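Local coordinates for protein putative alkaline phosphatase (PDB 4F1V) that binds phosphate with high affinity in the periplasm, probably delivering it to an ABC transporter of the PstSACB type for import, at residues S33-Y45 with N56-E70. Numbering follows the deposited sequence. Where two conformers were deposited one is given.
Sequences SGNGKAAFLNNDY and NVHWAGSDSKLSATE. With PI (hydrogenphosphate ion), chain B.
Ser33 touches the turn after strand 59-62 at the phosphate pocket of this venus-flytrap binding protein, where the first turn of helix 33-42 faces the anion. Its N and OG both donate to phosphate O1, and Ser33 OG in turn accepts from Asp63 N (2.9 Å), so one hydroxyl ties helix start, strand end and ligand together. Asp63 OD2 lies 2.5 Å from phosphate O4, while Thr294 holds its OD1. The helix then runs back over the strand at 157°, nearly antiparallel, with axes 7.2 Å apart. Gly36, without a side chain, lies close against the strand, its O 3.3 Å from Ala60 CB.

Lys37 bends at its third side-chain torsion, bringing NZ to Ser64 OG, which is also hydrogen-bonded to Glu150, and to Lys65 O and Glu70. The salt bridge from Lys37 NZ to Glu70 OE1 (2.8 Å) uses the syn lone pair of that oxygen; its anti lone pair takes Ser67 N within the capping box of helix 68-77. With a methionine in place of Lys37, the Glu70 carboxylate would probably lose its counter-charge and Lys65 O a donor. Ala39 and Phe40 lie against Val57, and the Phe40 ring presents its edge, CE1, to His58 O in the ring plane. Leu41 CD1 packs on Glu70 CG and on Leu66 CD2.

Asn43, with positive phi, is the first residue to leave helical geometry, in a Schellman motif. Its side chain swings away from its own N, and this turns the amide to the incoming chain: Asn43 OD1 accepts from Val57 N at a nearly straight 174°, and Asn43 ND2 donates to Asn56 OD1 (2.9 Å), their amide planes 24° apart. Beyond it, Val57 CG2 rests 3.7 Å from Tyr45 CA.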
ATOM      1  N   SER A  33       6.922  -3.261  -3.518  1.00  3.35           N
ATOM      2  CA  SER A  33       7.433  -2.261  -2.616  1.00  3.23           C
ATOM      3  C   SER A  33       8.832  -2.482  -2.143  1.00  3.50           C
ATOM      4  O   SER A  33       9.619  -1.539  -1.991  1.00  4.03           O
ATOM      5  CB  SER A  33       6.503  -2.100  -1.381  1.00  3.13           C
ATOM      6  OG  SER A  33       5.222  -1.602  -1.715  1.00  3.36           O
ATOM      7  N   GLY A  34       9.209  -3.741  -1.865  1.00  3.91           N
ATOM      8  CA  GLY A  34      10.595  -4.008  -1.455  1.00  4.71           C
ATOM      9  C   GLY A  34      11.590  -3.556  -2.522  1.00  4.24           C
ATOM     10  O   GLY A  34      12.621  -2.931  -2.247  1.00  4.78           O
ATOM     11  N   ASN A  35      11.278  -3.898  -3.784  1.00  4.51           N
ATOM     12  CA  ASN A  35      12.137  -3.462  -4.896  1.00  4.60           C
ATOM     13  C   ASN A  35      12.140  -1.939  -5.025  1.00  3.95           C
ATOM     14  O   ASN A  35      13.175  -1.349  -5.338  1.00  4.91           O
ATOM     15  CB  ASN A  35      11.699  -4.125  -6.184  1.00  5.51           C
ATOM     16  CG  ASN A  35      12.136  -5.552  -6.270  1.00  8.73           C
ATOM     17  OD1 ASN A  35      13.270  -5.881  -5.877  1.00 13.20           O
ATOM     18  ND2 ASN A  35      11.259  -6.450  -6.777  1.00  9.51           N
ATOM     19  N   GLY A  36      10.979  -1.295  -4.826  1.00  3.99           N
ATOM     20  CA  GLY A  36      10.935   0.159  -4.924  1.00  4.29           C
ATOM     21  C   GLY A  36      11.810   0.843  -3.852  1.00  3.90           C
ATOM     22  O   GLY A  36      12.554   1.788  -4.151  1.00  3.84           O
ATOM     23  N   LYS A  37      11.688   0.371  -2.604  1.00  3.87           N
ATOM     24  CA  LYS A  37      12.518   0.922  -1.549  1.00  3.85           C
ATOM     25  C   LYS A  37      14.013   0.724  -1.859  1.00  3.94           C
ATOM     26  O   LYS A  37      14.815   1.648  -1.742  1.00  4.64           O
ATOM     27  CB  LYS A  37      12.164   0.316  -0.184  1.00  4.03           C
ATOM     28  CG  LYS A  37      10.745   0.695   0.317  1.00  4.15           C
ATOM     29  CD  LYS A  37      10.549   0.348   1.781  1.00  4.66           C
ATOM     30  CE  LYS A  37      10.593  -1.084   2.119  1.00  4.76           C
ATOM     31  NZ  LYS A  37      10.548  -1.341   3.583  1.00  5.05           N
ATOM     32  N   ALA A  38      14.390  -0.464  -2.292  1.00  4.34           N
ATOM     33  CA  ALA A  38      15.830  -0.726  -2.556  1.00  4.81           C
ATOM     34  C   ALA A  38      16.301   0.161  -3.735  1.00  4.49           C
ATOM     35  O   ALA A  38      17.435   0.661  -3.723  1.00  5.17           O
ATOM     36  CB  ALA A  38      16.031  -2.226  -2.840  1.00  6.21           C
ATOM     37  N   ALA A  39      15.463   0.297  -4.755  1.00  4.42           N
ATOM     38  CA  ALA A  39      15.809   1.134  -5.907  1.00  4.34           C
ATOM     39  C   ALA A  39      16.168   2.547  -5.456  1.00  4.03           C
ATOM     40  O   ALA A  39      17.180   3.130  -5.845  1.00  4.64           O
ATOM     41  CB  ALA A  39      14.646   1.164  -6.894  1.00  4.51           C
ATOM     42  N   PHE A  40      15.269   3.144  -4.638  1.00  3.85           N
ATOM     43  CA  PHE A  40      15.501   4.517  -4.194  1.00  4.21           C
ATOM     44  C   PHE A  40      16.719   4.602  -3.261  1.00  4.16           C
ATOM     45  O   PHE A  40      17.582   5.448  -3.431  1.00  4.44           O
ATOM     46  CB  PHE A  40      14.222   5.039  -3.516  1.00  3.62           C
ATOM     47  CG  PHE A  40      14.437   6.461  -3.016  1.00  4.11           C
ATOM     48  CD1 PHE A  40      14.156   7.529  -3.867  1.00  4.63           C
ATOM     49  CD2 PHE A  40      14.911   6.744  -1.759  1.00  4.31           C
ATOM     50  CE1 PHE A  40      14.336   8.869  -3.456  1.00  4.64           C
ATOM     51  CE2 PHE A  40      15.123   8.042  -1.340  1.00  4.46           C
ATOM     52  CZ  PHE A  40      14.825   9.085  -2.191  1.00  4.63           C
ATOM     53  N   LEU A  41      16.736   3.759  -2.233  1.00  4.39           N
ATOM     54  CA  LEU A  41      17.721   3.887  -1.168  1.00  4.36           C
ATOM     55  C   LEU A  41      19.159   3.727  -1.646  1.00  4.94           C
ATOM     56  O   LEU A  41      20.085   4.317  -1.092  1.00  5.47           O
ATOM     57  CB  LEU A  41      17.407   2.937  -0.025  1.00  4.23           C
ATOM     58  CG  LEU A  41      16.068   3.197   0.722  1.00  4.26           C
ATOM     59  CD1 LEU A  41      15.726   1.936   1.536  1.00  4.77           C
ATOM     60  CD2 LEU A  41      16.135   4.455   1.583  1.00  4.84           C
ATOM     61  N   ASN A  42      19.335   2.893  -2.686  1.00  5.51           N
ATOM     62  CA  ASN A  42      20.649   2.575  -3.238  1.00  5.95           C
ATOM     63  C   ASN A  42      20.901   3.217  -4.602  1.00  6.29           C
ATOM     64  O   ASN A  42      21.937   3.005  -5.212  1.00  7.79           O
ATOM     65  CB  ASN A  42      20.796   1.004  -3.363  1.00  7.27           C
ATOM     66  CG  ASN A  42      20.607   0.385  -1.997  1.00  8.61           C
ATOM     67  OD1 ASN A  42      21.465   0.517  -1.134  1.00 11.21           O
ATOM     68  ND2 ASN A  42      19.448  -0.229  -1.756  1.00 10.16           N
ATOM     69  N   ASN A  43      19.929   3.987  -5.107  1.00  5.83           N
ATOM     70  CA  ASN A  43      19.990   4.503  -6.455  1.00  5.46           C
ATOM     71  C   ASN A  43      20.321   3.400  -7.470  1.00  5.60           C
ATOM     72  O   ASN A  43      21.266   3.516  -8.239  1.00  7.26           O
ATOM     73  CB  ASN A  43      20.943   5.703  -6.591  1.00  5.88           C
ATOM     74  CG  ASN A  43      20.793   6.380  -7.949  1.00  6.87           C
ATOM     75  OD1 ASN A  43      19.679   6.406  -8.483  1.00  8.29           O
ATOM     76  ND2 ASN A  43      21.861   6.945  -8.453  1.00  9.61           N
ATOM     77  N   ASP A  44      19.513   2.349  -7.430  1.00  6.34           N
ATOM     78  CA  ASP A  44      19.767   1.138  -8.198  1.00  6.43           C
ATOM     79  C   ASP A  44      18.613   0.868  -9.160  1.00  5.58           C
ATOM     80  O   ASP A  44      17.608   0.243  -8.813  1.00  5.50           O
ATOM     81  CB  ASP A  44      19.975  -0.040  -7.272  1.00  8.04           C
ATOM     82  CG  ASP A  44      20.241  -1.353  -8.015  1.00  8.77           C
ATOM     83  OD1 ASP A  44      20.381  -1.312  -9.246  1.00  8.66           O
ATOM     84  OD2 ASP A  44      20.299  -2.378  -7.281  1.00 11.36           O
ATOM     85  N   TYR A  45      18.798   1.352 -10.393  1.00  5.89           N
ATOM     86  CA  TYR A  45      17.741   1.216 -11.398  1.00  5.94           C
ATOM     87  C   TYR A  45      17.462  -0.204 -11.831  1.00  5.81           C
ATOM     88  O   TYR A  45      16.388  -0.515 -12.340  1.00  5.94           O
ATOM     89  CB  TYR A  45      18.110   2.077 -12.637  1.00  5.67           C
ATOM     90  CG  TYR A  45      16.988   2.278 -13.627  1.00  5.64           C
ATOM     91  CD1 TYR A  45      16.850   1.454 -14.749  1.00  6.21           C
ATOM     92  CD2 TYR A  45      16.044   3.274 -13.456  1.00  5.74           C
ATOM     93  CE1 TYR A  45      15.838   1.597 -15.646  1.00  6.73           C
ATOM     94  CE2 TYR A  45      14.997   3.452 -14.340  1.00  6.13           C
ATOM     95  CZ  TYR A  45      14.891   2.593 -15.452  1.00  5.52           C
ATOM     96  OH  TYR A  45      13.892   2.721 -16.367  1.00  6.61           O
ATOM     97  N   ASN A  56      19.229   6.775 -13.384  0.80  6.32           N
ATOM     98  CA  ASN A  56      19.082   6.988 -11.934  0.80  6.17           C
ATOM     99  C   ASN A  56      17.619   6.750 -11.520  0.80  4.35           C
ATOM    100  O   ASN A  56      16.699   6.811 -12.294  0.80  5.90           O
ATOM    101  CB  ASN A  56      19.540   8.407 -11.558  0.80  6.26           C
ATOM    102  CG  ASN A  56      21.033   8.561 -11.781  0.80  7.84           C
ATOM    103  OD1 ASN A  56      21.822   7.831 -11.213  0.80  9.27           O
ATOM    104  ND2 ASN A  56      21.413   9.434 -12.688  0.80 17.86           N
ATOM    105  N   VAL A  57      17.467   6.508 -10.194  1.00  5.09           N
ATOM    106  CA  VAL A  57      16.156   6.371  -9.569  1.00  4.02           C
ATOM    107  C   VAL A  57      15.861   7.686  -8.839  1.00  3.79           C
ATOM    108  O   VAL A  57      16.695   8.152  -8.059  1.00  5.06           O
ATOM    109  CB  VAL A  57      16.124   5.213  -8.570  1.00  4.27           C
ATOM    110  CG1 VAL A  57      14.803   5.169  -7.790  1.00  4.79           C
ATOM    111  CG2 VAL A  57      16.363   3.899  -9.286  1.00  5.10           C
ATOM    112  N   HIS A  58      14.686   8.263  -9.077  1.00  3.78           N
ATOM    113  CA  HIS A  58      14.334   9.526  -8.461  1.00  4.23           C
ATOM    114  C   HIS A  58      13.285   9.418  -7.376  1.00  3.62           C
ATOM    115  O   HIS A  58      13.225  10.295  -6.500  1.00  4.23           O
ATOM    116  CB  HIS A  58      13.890  10.514  -9.559  1.00  4.54           C
ATOM    117  CG  HIS A  58      14.952  10.731 -10.588  1.00  4.68           C
ATOM    118  ND1 HIS A  58      15.020  10.003 -11.724  1.00  5.21           N
ATOM    119  CD2 HIS A  58      16.059  11.530 -10.535  1.00  6.64           C
ATOM    120  CE1 HIS A  58      16.101  10.375 -12.372  1.00  5.33           C
ATOM    121  NE2 HIS A  58      16.797  11.238 -11.659  1.00  6.85           N
ATOM    122  N   TRP A  59      12.414   8.393  -7.430  1.00  3.63           N
ATOM    123  CA  TRP A  59      11.321   8.272  -6.445  1.00  3.81           C
ATOM    124  C   TRP A  59      10.848   6.806  -6.471  1.00  3.74           C
ATOM    125  O   TRP A  59      11.111   6.063  -7.406  1.00  3.61           O
ATOM    126  CB  TRP A  59      10.185   9.229  -6.723  1.00  3.83           C
ATOM    127  CG  TRP A  59       9.321   9.009  -7.903  1.00  4.13           C
ATOM    128  CD1 TRP A  59       9.601   9.317  -9.209  1.00  4.61           C
ATOM    129  CD2 TRP A  59       7.993   8.438  -7.932  1.00  4.15           C
ATOM    130  NE1 TRP A  59       8.531   8.991 -10.032  1.00  5.05           N
ATOM    131  CE2 TRP A  59       7.533   8.455  -9.259  1.00  4.95           C
ATOM    132  CE3 TRP A  59       7.157   7.906  -6.925  1.00  4.62           C
ATOM    133  CZ2 TRP A  59       6.243   7.997  -9.620  1.00  5.90           C
ATOM    134  CZ3 TRP A  59       5.882   7.446  -7.255  1.00  5.29           C
ATOM    135  CH2 TRP A  59       5.428   7.510  -8.603  1.00  5.75           C
ATOM    136  N   ALA A  60      10.084   6.455  -5.421  1.00  3.58           N
ATOM    137  CA  ALA A  60       9.444   5.133  -5.362  1.00  3.47           C
ATOM    138  C   ALA A  60       8.016   5.240  -4.804  1.00  3.35           C
ATOM    139  O   ALA A  60       7.716   6.072  -3.965  1.00  3.98           O
ATOM    140  CB  ALA A  60      10.226   4.159  -4.542  1.00  4.37           C
ATOM    141  N   GLY A  61       7.170   4.324  -5.275  1.00  3.56           N
ATOM    142  CA  GLY A  61       5.915   4.012  -4.594  1.00  3.17           C
ATOM    143  C   GLY A  61       6.119   2.828  -3.658  1.00  3.24           C
ATOM    144  O   GLY A  61       6.751   1.854  -4.032  1.00  3.37           O
ATOM    145  N   SER A  62       5.561   2.889  -2.443  1.00  3.10           N
ATOM    146  CA  SER A  62       5.665   1.792  -1.507  1.00  3.13           C
ATOM    147  C   SER A  62       4.453   1.769  -0.580  1.00  3.06           C
ATOM    148  O   SER A  62       4.083   2.816  -0.045  1.00  3.31           O
ATOM    149  CB  SER A  62       6.932   1.933  -0.660  1.00  2.93           C
ATOM    150  OG  SER A  62       7.063   0.787   0.150  1.00  3.56           O
ATOM    151  N   ASP A  63       3.874   0.598  -0.347  1.00  2.94           N
ATOM    152  CA  ASP A  63       2.907   0.391   0.718  1.00  3.02           C
ATOM    153  C   ASP A  63       3.543  -0.312   1.937  1.00  3.57           C
ATOM    154  O   ASP A  63       2.825  -0.691   2.880  1.00  5.49           O
ATOM    155  CB  ASP A  63       1.539  -0.244   0.279  1.00  3.39           C
ATOM    156  CG  ASP A  63       1.556  -0.702  -1.191  1.00  2.91           C
ATOM    157  OD1 ASP A  63       1.082   0.017  -2.070  1.00  3.26           O
ATOM    158  OD2 ASP A  63       2.110  -1.811  -1.388  1.00  3.38           O
ATOM    159  N   SER A  64       4.862  -0.449   1.914  1.00  3.09           N
ATOM    160  CA  SER A  64       5.667  -0.845   3.049  1.00  2.92           C
ATOM    161  C   SER A  64       6.407   0.378   3.607  1.00  3.17           C
ATOM    162  O   SER A  64       7.113   1.080   2.861  1.00  3.46           O
ATOM    163  CB  SER A  64       6.709  -1.902   2.644  1.00  3.84           C
ATOM    164  OG  SER A  64       7.657  -2.129   3.647  1.00  3.87           O
ATOM    165  N   LYS A  65       6.303   0.647   4.897  0.55  3.56           N
ATOM    166  CA  LYS A  65       7.070   1.746   5.492  0.55  3.49           C
ATOM    167  C   LYS A  65       8.574   1.484   5.414  0.55  2.97           C
ATOM    168  O   LYS A  65       9.051   0.353   5.481  0.55  3.54           O
ATOM    169  CB  LYS A  65       6.698   1.934   6.952  0.55  4.39           C
ATOM    170  CG  LYS A  65       5.314   2.623   7.130  0.55  7.18           C
ATOM    171  CD  LYS A  65       5.034   3.170   8.496  0.55  9.65           C
ATOM    172  CE  LYS A  65       5.798   4.297   9.047  0.55 11.79           C
ATOM    173  NZ  LYS A  65       5.007   4.875  10.273  0.55  8.80           N
ATOM    174  N   LEU A  66       9.302   2.604   5.321  0.75  3.53           N
ATOM    175  CA  LEU A  66      10.747   2.545   5.527  0.75  3.37           C
ATOM    176  C   LEU A  66      11.055   2.090   6.980  0.75  4.34           C
ATOM    177  O   LEU A  66      10.516   2.658   7.930  0.75  4.84           O
ATOM    178  CB  LEU A  66      11.355   3.911   5.224  0.75  4.15           C
ATOM    179  CG  LEU A  66      11.342   4.253   3.747  0.75  4.03           C
ATOM    180  CD1 LEU A  66      11.527   5.739   3.552  0.75  3.07           C
ATOM    181  CD2 LEU A  66      12.463   3.540   2.950  0.75  4.43           C
ATOM    182  N   SER A  67      11.907   1.071   7.114  1.00  4.94           N
ATOM    183  CA  SER A  67      12.235   0.567   8.421  1.00  5.38           C
ATOM    184  C   SER A  67      13.257   1.484   9.100  1.00  5.15           C
ATOM    185  O   SER A  67      13.907   2.325   8.498  1.00  4.99           O
ATOM    186  CB  SER A  67      12.838  -0.835   8.310  1.00  6.64           C
ATOM    187  OG  SER A  67      14.124  -0.706   7.704  1.00  6.86           O
ATOM    188  N   ALA A  68      13.486   1.204  10.411  1.00  6.72           N
ATOM    189  CA  ALA A  68      14.480   1.987  11.145  1.00  6.85           C
ATOM    190  C   ALA A  68      15.846   1.887  10.480  1.00  6.72           C
ATOM    191  O   ALA A  68      16.596   2.862  10.394  1.00  6.52           O
ATOM    192  CB  ALA A  68      14.548   1.548  12.594  1.00  8.04           C
ATOM    193  N   THR A  69      16.201   0.655  10.043  1.00  6.74           N
ATOM    194  CA  THR A  69      17.520   0.419   9.444  1.00  6.79           C
ATOM    195  C   THR A  69      17.609   1.120   8.066  1.00  5.64           C
ATOM    196  O   THR A  69      18.653   1.704   7.706  1.00  7.07           O
ATOM    197  CB  THR A  69      17.782  -1.093   9.330  1.00  8.81           C
ATOM    198  OG1 THR A  69      17.688  -1.684  10.641  1.00 10.92           O
ATOM    199  CG2 THR A  69      19.126  -1.287   8.776  1.00 11.41           C
ATOM    200  N   GLU A  70      16.548   1.025   7.272  0.80  5.10           N
ATOM    201  CA  GLU A  70      16.537   1.712   5.968  0.80  5.01           C
ATOM    202  C   GLU A  70      16.791   3.214   6.164  0.80  4.55           C
ATOM    203  O   GLU A  70      17.594   3.849   5.488  0.80  4.82           O
ATOM    204  CB  GLU A  70      15.230   1.474   5.220  0.80  4.75           C
ATOM    205  CG  GLU A  70      15.120   0.081   4.588  0.80  5.16           C
ATOM    206  CD  GLU A  70      13.760  -0.273   4.066  0.80  6.49           C
ATOM    207  OE1 GLU A  70      12.723   0.024   4.722  0.80  5.92           O
ATOM    208  OE2 GLU A  70      13.695  -0.880   2.955  0.80  8.66           O
TER
HETATM  209  P    PI B1401       3.025  -4.196  -3.537  1.00  2.78           P
HETATM  210  O1   PI B1401       4.294  -3.874  -2.748  1.00  2.77           O
HETATM  211  O2   PI B1401       3.354  -4.629  -4.968  1.00  3.22           O
HETATM  212  O3   PI B1401       2.198  -5.261  -2.805  1.00  3.08           O
HETATM  213  O4   PI B1401       2.178  -2.897  -3.647  1.00  3.15           O